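Local structure of periplasmic divalent cation tolerance protein (Xylella fastidiosa, 2NUH) at residues V26-A31 / I71-A76; E55-I60 / L82-A87; P16-I21 / V34-G39. The protein belongs to the CutA family of divalent cation tolerance proteins and may bind copper ions, although its precise function is not established. All coordinates share one frame; numbering follows the deposited sequence.

Interaction 1. Residues V26-A31 / I71-A76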
ATOM      1  N   VAL A  26       7.466   0.109  -6.350  1.00 12.25           N
ATOM      2  CA  VAL A  26       8.156   1.273  -6.898  1.00 12.75           C
ATOM      3  C   VAL A  26       8.967   0.856  -8.122  1.00 13.08           C
ATOM      4  O   VAL A  26       8.908   1.515  -9.156  1.00 14.23           O
ATOM      5  CB  VAL A  26       9.051   1.952  -5.842  1.00 12.44           C
ATOM      6  CG1 VAL A  26       9.894   3.061  -6.473  1.00 14.47           C
ATOM      7  CG2 VAL A  26       8.197   2.514  -4.719  1.00 13.24           C
ATOM      8  N   GLN A  27       9.674  -0.265  -8.026  1.00 13.91           N
ATOM      9  CA  GLN A  27      10.518  -0.704  -9.131  1.00 14.93           C
ATOM     10  C   GLN A  27       9.698  -0.955 -10.369  1.00 14.82           C
ATOM     11  O   GLN A  27      10.114  -0.615 -11.477  1.00 15.09           O
ATOM     12  CB  GLN A  27      11.208  -2.004  -8.769  1.00 15.90           C
ATOM     13  CG  GLN A  27      12.430  -1.816  -7.964  1.00 19.38           C
ATOM     14  CD  GLN A  27      12.881  -3.089  -7.299  1.00 22.69           C
ATOM     15  OE1 GLN A  27      12.112  -4.049  -7.168  1.00 24.73           O
ATOM     16  NE2 GLN A  27      14.132  -3.108  -6.869  1.00 25.24           N
ATOM     17  N   GLU A  28       8.535  -1.563 -10.173  1.00 14.05           N
ATOM     18  CA  GLU A  28       7.668  -1.893 -11.291  1.00 14.37           C
ATOM     19  C   GLU A  28       6.763  -0.763 -11.718  1.00 14.16           C
ATOM     20  O   GLU A  28       5.868  -0.953 -12.537  1.00 14.38           O
ATOM     21  CB  GLU A  28       6.858  -3.142 -10.989  1.00 14.26           C
ATOM     22  CG  GLU A  28       7.764  -4.333 -10.796  1.00 15.39           C
ATOM     23  CD  GLU A  28       7.043  -5.603 -10.493  1.00 16.48           C
ATOM     24  OE1 GLU A  28       5.794  -5.603 -10.385  1.00 16.83           O
ATOM     25  OE2 GLU A  28       7.754  -6.618 -10.339  1.00 16.85           O
ATOM     26  N   ARG A  29       6.996   0.412 -11.137  1.00 13.57           N
ATOM     27  CA  ARG A  29       6.254   1.620 -11.480  1.00 13.99           C
ATOM     28  C   ARG A  29       4.754   1.427 -11.309  1.00 13.46           C
ATOM     29  O   ARG A  29       3.943   1.865 -12.113  1.00 13.64           O
ATOM     30  CB  ARG A  29       6.621   2.111 -12.884  1.00 14.62           C
ATOM     31  CG  ARG A  29       8.080   2.492 -12.970  1.00 18.15           C
ATOM     32  CD  ARG A  29       8.452   3.143 -14.291  1.00 24.27           C
ATOM     33  NE  ARG A  29       9.897   3.367 -14.357  1.00 28.23           N
ATOM     34  CZ  ARG A  29      10.514   4.471 -13.942  1.00 30.12           C
ATOM     35  NH1 ARG A  29       9.821   5.481 -13.426  1.00 29.98           N
ATOM     36  NH2 ARG A  29      11.834   4.567 -14.043  1.00 31.06           N
ATOM     37  N   LEU A  30       4.398   0.749 -10.229  1.00 12.84           N
ATOM     38  CA  LEU A  30       3.001   0.615  -9.858  1.00 12.51           C
ATOM     39  C   LEU A  30       2.629   1.619  -8.792  1.00 12.71           C
ATOM     40  O   LEU A  30       1.457   1.890  -8.572  1.00 12.84           O
ATOM     41  CB  LEU A  30       2.718  -0.798  -9.363  1.00 12.54           C
ATOM     42  CG  LEU A  30       3.045  -1.875 -10.387  1.00 13.32           C
ATOM     43  CD1 LEU A  30       2.697  -3.212  -9.807  1.00 13.56           C
ATOM     44  CD2 LEU A  30       2.294  -1.667 -11.694  1.00 15.14           C
ATOM     45  N   ALA A  31       3.644   2.147  -8.123  1.00 12.32           N
ATOM     46  CA  ALA A  31       3.450   3.177  -7.120  1.00 12.49           C
ATOM     47  C   ALA A  31       4.642   4.096  -7.213  1.00 12.32           C
ATOM     48  O   ALA A  31       5.733   3.653  -7.550  1.00 12.67           O
ATOM     49  CB  ALA A  31       3.369   2.559  -5.741  1.00 12.66           C
ATOM     50  N   ILE A  71      -2.599  -3.052  -6.357  1.00 10.38           N
ATOM     51  CA  ILE A  71      -3.263  -3.922  -5.405  1.00 10.99           C
ATOM     52  C   ILE A  71      -3.020  -5.386  -5.725  1.00 11.39           C
ATOM     53  O   ILE A  71      -2.759  -6.187  -4.829  1.00 12.06           O
ATOM     54  CB  ILE A  71      -4.765  -3.635  -5.327  1.00 10.55           C
ATOM     55  CG1 ILE A  71      -4.976  -2.293  -4.604  1.00 11.05           C
ATOM     56  CG2 ILE A  71      -5.490  -4.772  -4.573  1.00 12.03           C
ATOM     57  CD1 ILE A  71      -6.424  -1.781  -4.608  1.00 13.15           C
ATOM     58  N   THR A  72      -3.085  -5.742  -7.002  1.00 11.58           N
ATOM     59  CA  THR A  72      -2.939  -7.141  -7.327  1.00 11.99           C
ATOM     60  C   THR A  72      -1.489  -7.554  -7.163  1.00 11.96           C
ATOM     61  O   THR A  72      -1.209  -8.656  -6.692  1.00 11.43           O
ATOM     62  CB  THR A  72      -3.461  -7.483  -8.738  1.00 13.32           C
ATOM     63  OG1 THR A  72      -2.695  -6.790  -9.712  1.00 15.73           O
ATOM     64  CG2 THR A  72      -4.893  -7.056  -8.896  1.00 12.92           C
ATOM     65  N   ARG A  73      -0.550  -6.676  -7.512  1.00 11.36           N
ATOM     66  CA  ARG A  73       0.852  -7.023  -7.298  1.00 10.98           C
ATOM     67  C   ARG A  73       1.171  -7.108  -5.811  1.00 11.67           C
ATOM     68  O   ARG A  73       1.895  -7.993  -5.362  1.00 11.23           O
ATOM     69  CB  ARG A  73       1.763  -6.009  -7.979  1.00 11.86           C
ATOM     70  CG  ARG A  73       3.225  -6.401  -7.993  1.00 12.20           C
ATOM     71  CD  ARG A  73       3.459  -7.657  -8.819  1.00 14.71           C
ATOM     72  NE  ARG A  73       4.893  -7.822  -9.016  1.00 14.47           N
ATOM     73  CZ  ARG A  73       5.579  -8.905  -8.696  1.00 14.10           C
ATOM     74  NH1 ARG A  73       6.891  -8.903  -8.892  1.00 14.01           N
ATOM     75  NH2 ARG A  73       4.966  -9.980  -8.208  1.00 14.11           N
ATOM     76  N   LEU A  74       0.614  -6.185  -5.038  1.00 11.59           N
ATOM     77  CA  LEU A  74       0.711  -6.270  -3.587  1.00 12.42           C
ATOM     78  C   LEU A  74       0.240  -7.643  -3.113  1.00 12.15           C
ATOM     79  O   LEU A  74       0.904  -8.296  -2.306  1.00 11.96           O
ATOM     80  CB  LEU A  74      -0.141  -5.157  -2.971  1.00 12.77           C
ATOM     81  CG  LEU A  74      -0.536  -5.163  -1.501  1.00 15.54           C
ATOM     82  CD1 LEU A  74       0.621  -4.727  -0.669  1.00 19.08           C
ATOM     83  CD2 LEU A  74      -1.718  -4.213  -1.296  1.00 15.30           C
ATOM     84  N   CYS A  75      -0.896  -8.085  -3.634  1.00 11.81           N
ATOM     85  CA  CYS A  75      -1.383  -9.402  -3.252  1.00 12.06           C
ATOM     86  C   CYS A  75      -0.409 -10.496  -3.623  1.00 11.68           C
ATOM     87  O   CYS A  75      -0.228 -11.437  -2.861  1.00 11.81           O
ATOM     88  CB  CYS A  75      -2.711  -9.683  -3.916  1.00 12.28           C
ATOM     89  SG  CYS A  75      -4.039  -8.742  -3.235  1.00 14.13           S
ATOM     90  N   ALA A  76       0.195 -10.374  -4.804  1.00 11.55           N
ATOM     91  CA  ALA A  76       1.086 -11.412  -5.295  1.00 11.91           C
ATOM     92  C   ALA A  76       2.309 -11.532  -4.399  1.00 12.13           C
ATOM     93  O   ALA A  76       2.961 -12.574  -4.353  1.00 12.66           O
ATOM     94  CB  ALA A  76       1.507 -11.097  -6.717  1.00 12.08           C
TER
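The carboxylate of Glu-28 and the guanidinium of Arg-73 meet edge to edge, their planes only 10° apart; at another part of the guanidinium edge, also in plane, lies the methyl of Ala-76, one helical turn further on. The grip is a side-on, two-pronged salt bridge: Arg-73 NE donates to Glu-28 OE1 at 2.8 Å, and Arg-73 NH1 to Glu-28 OE2, also at 2.8 Å. Both N-H groups point almost straight at their acceptors (162° and 163°) and reach the syn side of each oxygen, slightly out of the carboxylate plane. In this ferredoxin-like fold the pair joins the C-terminal end of helix 15-27 to its neighbour, helix 67-77. A Schellman motif closes the first helix, with Arg-29, at positive phi, as C-prime residue: Leu-30 N returns to Leu-25 O, and Arg-29 N to Val-26 O. This turn presents both Glu-28 and Leu-30 to the second helix.

Arg-73 gets there by a bend: CG stands anti to the backbone N, and chi2 then turns the chain; the side chain also touches Val-24 and Leu-25. Glu-28 comes to meet it with an extended chain, the two side chains crossing at about a right angle. Two carboxylate oxygens matched to two nitrogens should fix the rotation of both flat groups, even at this surface position. Nearer the Arg-73 backbone, Leu-30 contributes a small nonpolar contact, its CD1 lying 3.5 Å from CB of Arg-73 and 3.7 Å from CG of the same residue.

Interaction 2. Residues E55-I60 / L82-A87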
ATOM      1  N   GLU A  55       2.161  -5.462  13.012  1.00 14.55           N
ATOM      2  CA  GLU A  55       2.209  -5.221  11.587  1.00 14.22           C
ATOM      3  C   GLU A  55       3.008  -3.980  11.267  1.00 13.16           C
ATOM      4  O   GLU A  55       3.381  -3.211  12.147  1.00 13.13           O
ATOM      5  CB  GLU A  55       0.796  -5.047  11.037  1.00 14.64           C
ATOM      6  CG  GLU A  55      -0.061  -6.274  11.156  1.00 16.07           C
ATOM      7  CD  GLU A  55      -1.250  -6.196  10.251  1.00 17.59           C
ATOM      8  OE1 GLU A  55      -2.117  -5.335  10.477  1.00 17.64           O
ATOM      9  OE2 GLU A  55      -1.300  -6.954   9.269  1.00 20.28           O
ATOM     10  N   ILE A  56       3.276  -3.819   9.983  1.00 12.60           N
ATOM     11  CA  ILE A  56       3.776  -2.580   9.419  1.00 12.77           C
ATOM     12  C   ILE A  56       2.645  -2.032   8.584  1.00 12.06           C
ATOM     13  O   ILE A  56       2.060  -2.762   7.786  1.00 11.84           O
ATOM     14  CB  ILE A  56       4.961  -2.849   8.487  1.00 13.44           C
ATOM     15  CG1 ILE A  56       6.010  -3.730   9.183  1.00 15.72           C
ATOM     16  CG2 ILE A  56       5.549  -1.542   7.926  1.00 13.55           C
ATOM     17  CD1 ILE A  56       6.636  -3.104  10.381  1.00 17.93           C
ATOM     18  N   GLN A  57       2.315  -0.762   8.779  1.00 11.09           N
ATOM     19  CA  GLN A  57       1.301  -0.123   7.977  1.00 11.23           C
ATOM     20  C   GLN A  57       1.948   0.434   6.732  1.00 11.46           C
ATOM     21  O   GLN A  57       2.997   1.074   6.811  1.00 12.40           O
ATOM     22  CB  GLN A  57       0.624   0.994   8.780  1.00 11.92           C
ATOM     23  CG  GLN A  57      -0.395   1.788   7.979  1.00 12.16           C
ATOM     24  CD  GLN A  57      -1.653   1.013   7.728  1.00 13.54           C
ATOM     25  OE1 GLN A  57      -2.109   0.877   6.581  1.00 15.15           O
ATOM     26  NE2 GLN A  57      -2.221   0.488   8.784  1.00 10.26           N
ATOM     27  N   LEU A  58       1.333   0.181   5.582  1.00 10.97           N
ATOM     28  CA  LEU A  58       1.827   0.730   4.337  1.00 11.12           C
ATOM     29  C   LEU A  58       0.899   1.801   3.837  1.00 11.04           C
ATOM     30  O   LEU A  58      -0.326   1.692   3.960  1.00 10.91           O
ATOM     31  CB  LEU A  58       1.938  -0.346   3.257  1.00 11.31           C
ATOM     32  CG  LEU A  58       2.825  -1.549   3.551  1.00 12.02           C
ATOM     33  CD1 LEU A  58       2.790  -2.413   2.310  1.00 15.11           C
ATOM     34  CD2 LEU A  58       4.242  -1.128   3.851  1.00 13.28           C
ATOM     35  N   LEU A  59       1.509   2.838   3.284  1.00 10.99           N
ATOM     36  CA  LEU A  59       0.797   3.896   2.596  1.00 11.63           C
ATOM     37  C   LEU A  59       1.412   3.957   1.223  1.00 11.33           C
ATOM     38  O   LEU A  59       2.555   4.371   1.058  1.00 11.45           O
ATOM     39  CB  LEU A  59       0.968   5.249   3.292  1.00 12.29           C
ATOM     40  CG  LEU A  59       0.373   5.461   4.673  1.00 15.08           C
ATOM     41  CD1 LEU A  59       0.795   6.816   5.179  1.00 17.13           C
ATOM     42  CD2 LEU A  59      -1.125   5.391   4.613  1.00 18.67           C
ATOM     43  N   ILE A  60       0.647   3.522   0.242  1.00 11.18           N
ATOM     44  CA  ILE A  60       1.144   3.383  -1.113  1.00 11.64           C
ATOM     45  C   ILE A  60       0.578   4.512  -1.933  1.00 11.75           C
ATOM     46  O   ILE A  60      -0.631   4.684  -1.988  1.00 12.20           O
ATOM     47  CB  ILE A  60       0.690   2.049  -1.687  1.00 12.11           C
ATOM     48  CG1 ILE A  60       1.314   0.922  -0.883  1.00 11.54           C
ATOM     49  CG2 ILE A  60       1.100   1.917  -3.136  1.00 12.91           C
ATOM     50  CD1 ILE A  60       0.532  -0.368  -0.954  1.00 12.13           C
ATOM     51  N   LEU A  82      -5.393 -12.766   2.491  1.00 14.26           N
ATOM     52  CA  LEU A  82      -6.319 -11.688   2.235  1.00 14.56           C
ATOM     53  C   LEU A  82      -5.770 -10.430   2.886  1.00 13.83           C
ATOM     54  O   LEU A  82      -6.073 -10.142   4.039  1.00 15.05           O
ATOM     55  CB  LEU A  82      -7.696 -12.031   2.794  1.00 15.34           C
ATOM     56  CG  LEU A  82      -8.764 -10.961   2.562  1.00 17.70           C
ATOM     57  CD1 LEU A  82      -8.860 -10.594   1.096  1.00 20.29           C
ATOM     58  CD2 LEU A  82     -10.098 -11.444   3.091  1.00 20.43           C
ATOM     59  N   PRO A  83      -4.934  -9.688   2.158  1.00 13.08           N
ATOM     60  CA  PRO A  83      -4.380  -8.493   2.766  1.00 12.75           C
ATOM     61  C   PRO A  83      -5.323  -7.317   2.708  1.00 12.68           C
ATOM     62  O   PRO A  83      -6.215  -7.254   1.872  1.00 12.44           O
ATOM     63  CB  PRO A  83      -3.153  -8.195   1.914  1.00 13.07           C
ATOM     64  CG  PRO A  83      -3.436  -8.799   0.594  1.00 14.05           C
ATOM     65  CD  PRO A  83      -4.441  -9.907   0.787  1.00 13.09           C
ATOM     66  N   GLU A  84      -5.102  -6.394   3.626  1.00 11.91           N
ATOM     67  CA  GLU A  84      -5.724  -5.098   3.536  1.00 11.94           C
ATOM     68  C   GLU A  84      -5.267  -4.414   2.260  1.00 11.96           C
ATOM     69  O   GLU A  84      -4.069  -4.354   1.958  1.00 11.86           O
ATOM     70  CB  GLU A  84      -5.319  -4.277   4.752  1.00 11.89           C
ATOM     71  CG  GLU A  84      -5.777  -2.828   4.720  1.00 12.19           C
ATOM     72  CD  GLU A  84      -5.190  -2.060   5.870  1.00 13.89           C
ATOM     73  OE1 GLU A  84      -4.328  -1.201   5.646  1.00 14.84           O
ATOM     74  OE2 GLU A  84      -5.567  -2.362   7.013  1.00 15.42           O
ATOM     75  N   ALA A  85      -6.218  -3.908   1.494  1.00 11.88           N
ATOM     76  CA  ALA A  85      -5.854  -3.109   0.342  1.00 12.32           C
ATOM     77  C   ALA A  85      -7.038  -2.230   0.067  1.00 12.85           C
ATOM     78  O   ALA A  85      -8.016  -2.652  -0.521  1.00 13.04           O
ATOM     79  CB  ALA A  85      -5.525  -3.975  -0.861  1.00 13.07           C
ATOM     80  N   ILE A  86      -6.964  -1.008   0.571  1.00 12.19           N
ATOM     81  CA  ILE A  86      -8.062  -0.079   0.397  1.00 13.24           C
ATOM     82  C   ILE A  86      -7.489   1.231  -0.084  1.00 12.09           C
ATOM     83  O   ILE A  86      -6.486   1.704   0.442  1.00 12.02           O
ATOM     84  CB  ILE A  86      -8.858   0.130   1.690  1.00 13.58           C
ATOM     85  CG1 ILE A  86      -7.925   0.423   2.869  1.00 14.88           C
ATOM     86  CG2 ILE A  86      -9.696  -1.109   1.980  1.00 15.54           C
ATOM     87  CD1 ILE A  86      -8.640   0.714   4.181  1.00 15.63           C
ATOM     88  N   ALA A  87      -8.107   1.784  -1.116  1.00 11.74           N
ATOM     89  CA  ALA A  87      -7.565   2.961  -1.774  1.00 12.16           C
ATOM     90  C   ALA A  87      -8.479   4.123  -1.541  1.00 12.24           C
ATOM     91  O   ALA A  87      -9.705   4.005  -1.644  1.00 12.39           O
ATOM     92  CB  ALA A  87      -7.383   2.717  -3.275  1.00 12.43           C
TER
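Glu-84 reaches out to the terminal amide of Gln-57, laying its carboxylate nearly coplanar with that group, 18° between the planes. The nearest pair as modelled is Glu-84 OE1 and Gln-57 OE1, 3.2 Å apart. The amide is probably turned over in the model, and with oxygen and nitrogen exchanged this approach may be a hydrogen bond. A single carboxylate oxygen does the touching, with Gln-57 CD 4.0 Å from Glu-84 OE1. The two side chains cross at about a right angle. That of Glu-84 runs out fully extended, CG anti to the backbone N (chi1 174°), whereas Gln-57 starts the same way and then bends at chi2 (73°), which brings its end nearer to the loop than its first carbon would suggest.

The contact passes over an intervening strand. In the antiparallel sheet of this ferredoxin-like fold, strand 5-12 runs between strand 50-63 and strand 86-89, and both side chains lie against its residue Thr-11, Glu-84 also against Phe-9. The same strand holds both sides by their polar groups: Ile-56 and Leu-58 make backbone hydrogen bonds with Cys-12 and Ser-10, and Ser-10 OG is bonded to the carbonyl oxygen of Glu-84. Ile-56 and Leu-58 point to helix 15-27, so Gln-57, between them, lies on the other face of the sheet.

A second acid stands close by. The buried carboxylate of Glu-55 is bound by three hydroxyls, those of Ser-42, Tyr-80 and Thr-11, which would help it bear a negative charge; its OE1 is 5.7 Å from Glu-84 OE2, near enough for some mutual repulsion if both are ionised.

Interaction 3. Residues P16-I21 / V34-G39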
ATOM      1  N   PRO A  16      10.640  -7.429   6.251  1.00 16.11           N
ATOM      2  CA  PRO A  16      10.930  -7.873   4.895  1.00 15.82           C
ATOM      3  C   PRO A  16       9.733  -7.792   3.978  1.00 14.67           C
ATOM      4  O   PRO A  16       9.872  -7.356   2.846  1.00 14.28           O
ATOM      5  CB  PRO A  16      11.369  -9.333   5.079  1.00 15.75           C
ATOM      6  CG  PRO A  16      11.859  -9.372   6.470  1.00 17.17           C
ATOM      7  CD  PRO A  16      10.939  -8.487   7.230  1.00 17.22           C
ATOM      8  N   SER A  17       8.550  -8.185   4.448  1.00 14.45           N
ATOM      9  CA  SER A  17       7.404  -8.085   3.557  1.00 14.05           C
ATOM     10  C   SER A  17       7.125  -6.647   3.158  1.00 13.76           C
ATOM     11  O   SER A  17       6.783  -6.386   2.011  1.00 13.30           O
ATOM     12  CB  SER A  17       6.156  -8.753   4.114  1.00 15.62           C
ATOM     13  OG  SER A  17       5.867  -8.269   5.387  1.00 15.62           O
ATOM     14  N   ALA A  18       7.299  -5.719   4.096  1.00 12.59           N
ATOM     15  CA  ALA A  18       7.088  -4.308   3.780  1.00 13.06           C
ATOM     16  C   ALA A  18       8.125  -3.848   2.786  1.00 12.81           C
ATOM     17  O   ALA A  18       7.813  -3.093   1.874  1.00 12.46           O
ATOM     18  CB  ALA A  18       7.135  -3.452   5.059  1.00 13.64           C
ATOM     19  N   GLU A  19       9.363  -4.302   2.957  1.00 12.76           N
ATOM     20  CA  GLU A  19      10.434  -3.883   2.068  1.00 13.36           C
ATOM     21  C   GLU A  19      10.232  -4.477   0.691  1.00 13.08           C
ATOM     22  O   GLU A  19      10.422  -3.798  -0.310  1.00 13.40           O
ATOM     23  CB  GLU A  19      11.784  -4.300   2.640  1.00 13.92           C
ATOM     24  CG  GLU A  19      12.045  -3.675   4.003  1.00 19.86           C
ATOM     25  CD  GLU A  19      13.425  -3.958   4.563  1.00 25.72           C
ATOM     26  OE1 GLU A  19      13.659  -3.571   5.734  1.00 28.45           O
ATOM     27  OE2 GLU A  19      14.272  -4.550   3.844  1.00 28.30           O
ATOM     28  N   ILE A  20       9.849  -5.747   0.645  1.00 13.12           N
ATOM     29  CA  ILE A  20       9.620  -6.399  -0.639  1.00 13.57           C
ATOM     30  C   ILE A  20       8.520  -5.672  -1.388  1.00 13.22           C
ATOM     31  O   ILE A  20       8.672  -5.318  -2.549  1.00 14.31           O
ATOM     32  CB  ILE A  20       9.245  -7.874  -0.460  1.00 13.88           C
ATOM     33  CG1 ILE A  20      10.436  -8.655   0.097  1.00 15.10           C
ATOM     34  CG2 ILE A  20       8.762  -8.498  -1.782  1.00 15.50           C
ATOM     35  CD1 ILE A  20      10.036  -9.961   0.716  1.00 15.90           C
ATOM     36  N   ILE A  21       7.406  -5.432  -0.709  1.00 12.75           N
ATOM     37  CA  ILE A  21       6.272  -4.796  -1.368  1.00 12.86           C
ATOM     38  C   ILE A  21       6.630  -3.390  -1.805  1.00 12.75           C
ATOM     39  O   ILE A  21       6.328  -2.977  -2.928  1.00 13.08           O
ATOM     40  CB  ILE A  21       5.042  -4.800  -0.454  1.00 12.79           C
ATOM     41  CG1 ILE A  21       4.458  -6.211  -0.396  1.00 14.32           C
ATOM     42  CG2 ILE A  21       3.985  -3.800  -0.949  1.00 13.63           C
ATOM     43  CD1 ILE A  21       3.612  -6.468   0.848  1.00 16.52           C
ATOM     44  N   VAL A  34       6.169   4.287  -1.450  1.00 11.27           N
ATOM     45  CA  VAL A  34       5.463   3.540  -0.426  1.00 11.03           C
ATOM     46  C   VAL A  34       6.072   3.899   0.902  1.00 10.79           C
ATOM     47  O   VAL A  34       7.300   3.845   1.058  1.00 10.61           O
ATOM     48  CB  VAL A  34       5.582   2.026  -0.635  1.00 10.60           C
ATOM     49  CG1 VAL A  34       4.898   1.292   0.507  1.00 12.03           C
ATOM     50  CG2 VAL A  34       4.968   1.620  -1.972  1.00 12.20           C
ATOM     51  N   THR A  35       5.228   4.295   1.853  1.00 10.28           N
ATOM     52  CA  THR A  35       5.697   4.597   3.186  1.00 10.94           C
ATOM     53  C   THR A  35       5.279   3.497   4.130  1.00 11.26           C
ATOM     54  O   THR A  35       4.133   3.052   4.117  1.00 11.51           O
ATOM     55  CB  THR A  35       5.129   5.939   3.644  1.00 11.34           C
ATOM     56  OG1 THR A  35       5.594   6.949   2.741  1.00 12.43           O
ATOM     57  CG2 THR A  35       5.570   6.287   5.061  1.00 12.28           C
ATOM     58  N   GLN A  36       6.225   3.066   4.950  1.00 11.47           N
ATOM     59  CA  GLN A  36       5.976   2.060   5.955  1.00 12.99           C
ATOM     60  C   GLN A  36       5.965   2.736   7.293  1.00 13.60           C
ATOM     61  O   GLN A  36       6.836   3.560   7.587  1.00 14.32           O
ATOM     62  CB  GLN A  36       7.138   1.095   6.033  1.00 13.63           C
ATOM     63  CG  GLN A  36       7.515   0.347   4.830  1.00 16.63           C
ATOM     64  CD  GLN A  36       8.902  -0.227   5.004  1.00 17.80           C
ATOM     65  OE1 GLN A  36       9.249  -0.788   6.062  1.00 19.46           O
ATOM     66  NE2 GLN A  36       9.718  -0.062   3.988  1.00 18.19           N
ATOM     67  N   LEU A  37       5.005   2.345   8.112  1.00 13.90           N
ATOM     68  CA  LEU A  37       4.913   2.810   9.480  1.00 15.29           C
ATOM     69  C   LEU A  37       5.020   1.569  10.360  1.00 16.40           C
ATOM     70  O   LEU A  37       4.119   0.739  10.382  1.00 14.90           O
ATOM     71  CB  LEU A  37       3.595   3.561   9.701  1.00 15.81           C
ATOM     72  CG  LEU A  37       3.135   4.597   8.653  1.00 17.59           C
ATOM     73  CD1 LEU A  37       1.729   5.133   8.918  1.00 19.34           C
ATOM     74  CD2 LEU A  37       4.098   5.750   8.576  1.00 20.05           C
ATOM     75  N   PRO A  38       6.154   1.406  11.049  1.00 17.88           N
ATOM     76  CA  PRO A  38       6.342   0.189  11.812  1.00 18.19           C
ATOM     77  C   PRO A  38       5.664   0.246  13.180  1.00 17.29           C
ATOM     78  O   PRO A  38       5.193   1.293  13.609  1.00 17.76           O
ATOM     79  CB  PRO A  38       7.878   0.096  11.952  1.00 19.33           C
ATOM     80  CG  PRO A  38       8.437   1.249  11.152  1.00 20.71           C
ATOM     81  CD  PRO A  38       7.343   2.266  11.137  1.00 18.90           C
ATOM     82  N   GLY A  39       5.600  -0.902  13.838  1.00 16.28           N
ATOM     83  CA  GLY A  39       5.106  -0.970  15.204  1.00 15.50           C
ATOM     84  C   GLY A  39       3.599  -0.966  15.313  1.00 14.96           C
ATOM     85  O   GLY A  39       3.055  -0.815  16.402  1.00 15.66           O
TER
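Ala-18 presses its methyl against the outer half of Gln-36, and this is the tight part of the contact: Ala-18 CB lies 3.5 Å from Gln-36 OE1, with CD and CG of the same glutamine only slightly further off. The small side chain lets helix 15-27 come down close to strand 33-38, with the CA atoms of Ala-18 and Gln-36 6.8 Å apart. On its inner side the same methyl touches Ile-56 and Cys-12, so that it is buried between the helix and the sheet.

Gln-36 leaves the strand toward the helix with CG anti to its carbonyl carbon (chi1 -59°) and an extended chain beyond, which brings the amide over the Ala-18 methyl, its nitrogen toward Glu-19. There the packing slackens. Glu-19 is exposed and its first bond points away from the strand; what remains is a grazing approach of Glu-19 CG to Gln-36 NE2 at 4.3 Å, with no hydrogen bond between the segments. The amide nitrogen is likewise no closer than 4.2 Å to the carbonyl oxygen of Ala-18, which is hydrogen-bonded to Ser-22 OG.

The side chain of Gln-36 also touches Leu-15 and Ser-22 of the helix, and its aliphatic part, on the better packed side, rests on Ile-56 and Leu-58 of the adjoining strand. Further along, Ile-21 and Val-34 partly shield each other without close contact, and Ile-21 turns its end toward Leu-77 of the other helix. A helix lying along the strand that follows it in sequence and running the opposite way, with strand 5-12 before it and strand 50-63 lying between the two strands, is the first beta-alpha-beta crossover of the ferredoxin-like fold.

In the fold
Interactions 1 and 3 both use helix 15-27, at its C-terminal end and its N-terminal half; interaction 2 lies across the sheet, on the face away from that helix. Interactions 1 and 2 are surface contacts made by charged or polar ends, a firm ion pair in one and an undecided amide-carboxylate approach in the other, whereas interaction 3 is partly buried and has no polar bond. Interaction 1 meets the other two through nonpolar contacts: Leu-74 CD1 lies 3.5 Å from Ile-21 CG2 of interaction 3, and Ala-31 packs on Ile-60 of interaction 2. Strands 33-38 and 50-63 pair directly, probably through Gln-57 O and Leu-37 N, tying interaction 2 to interaction 3.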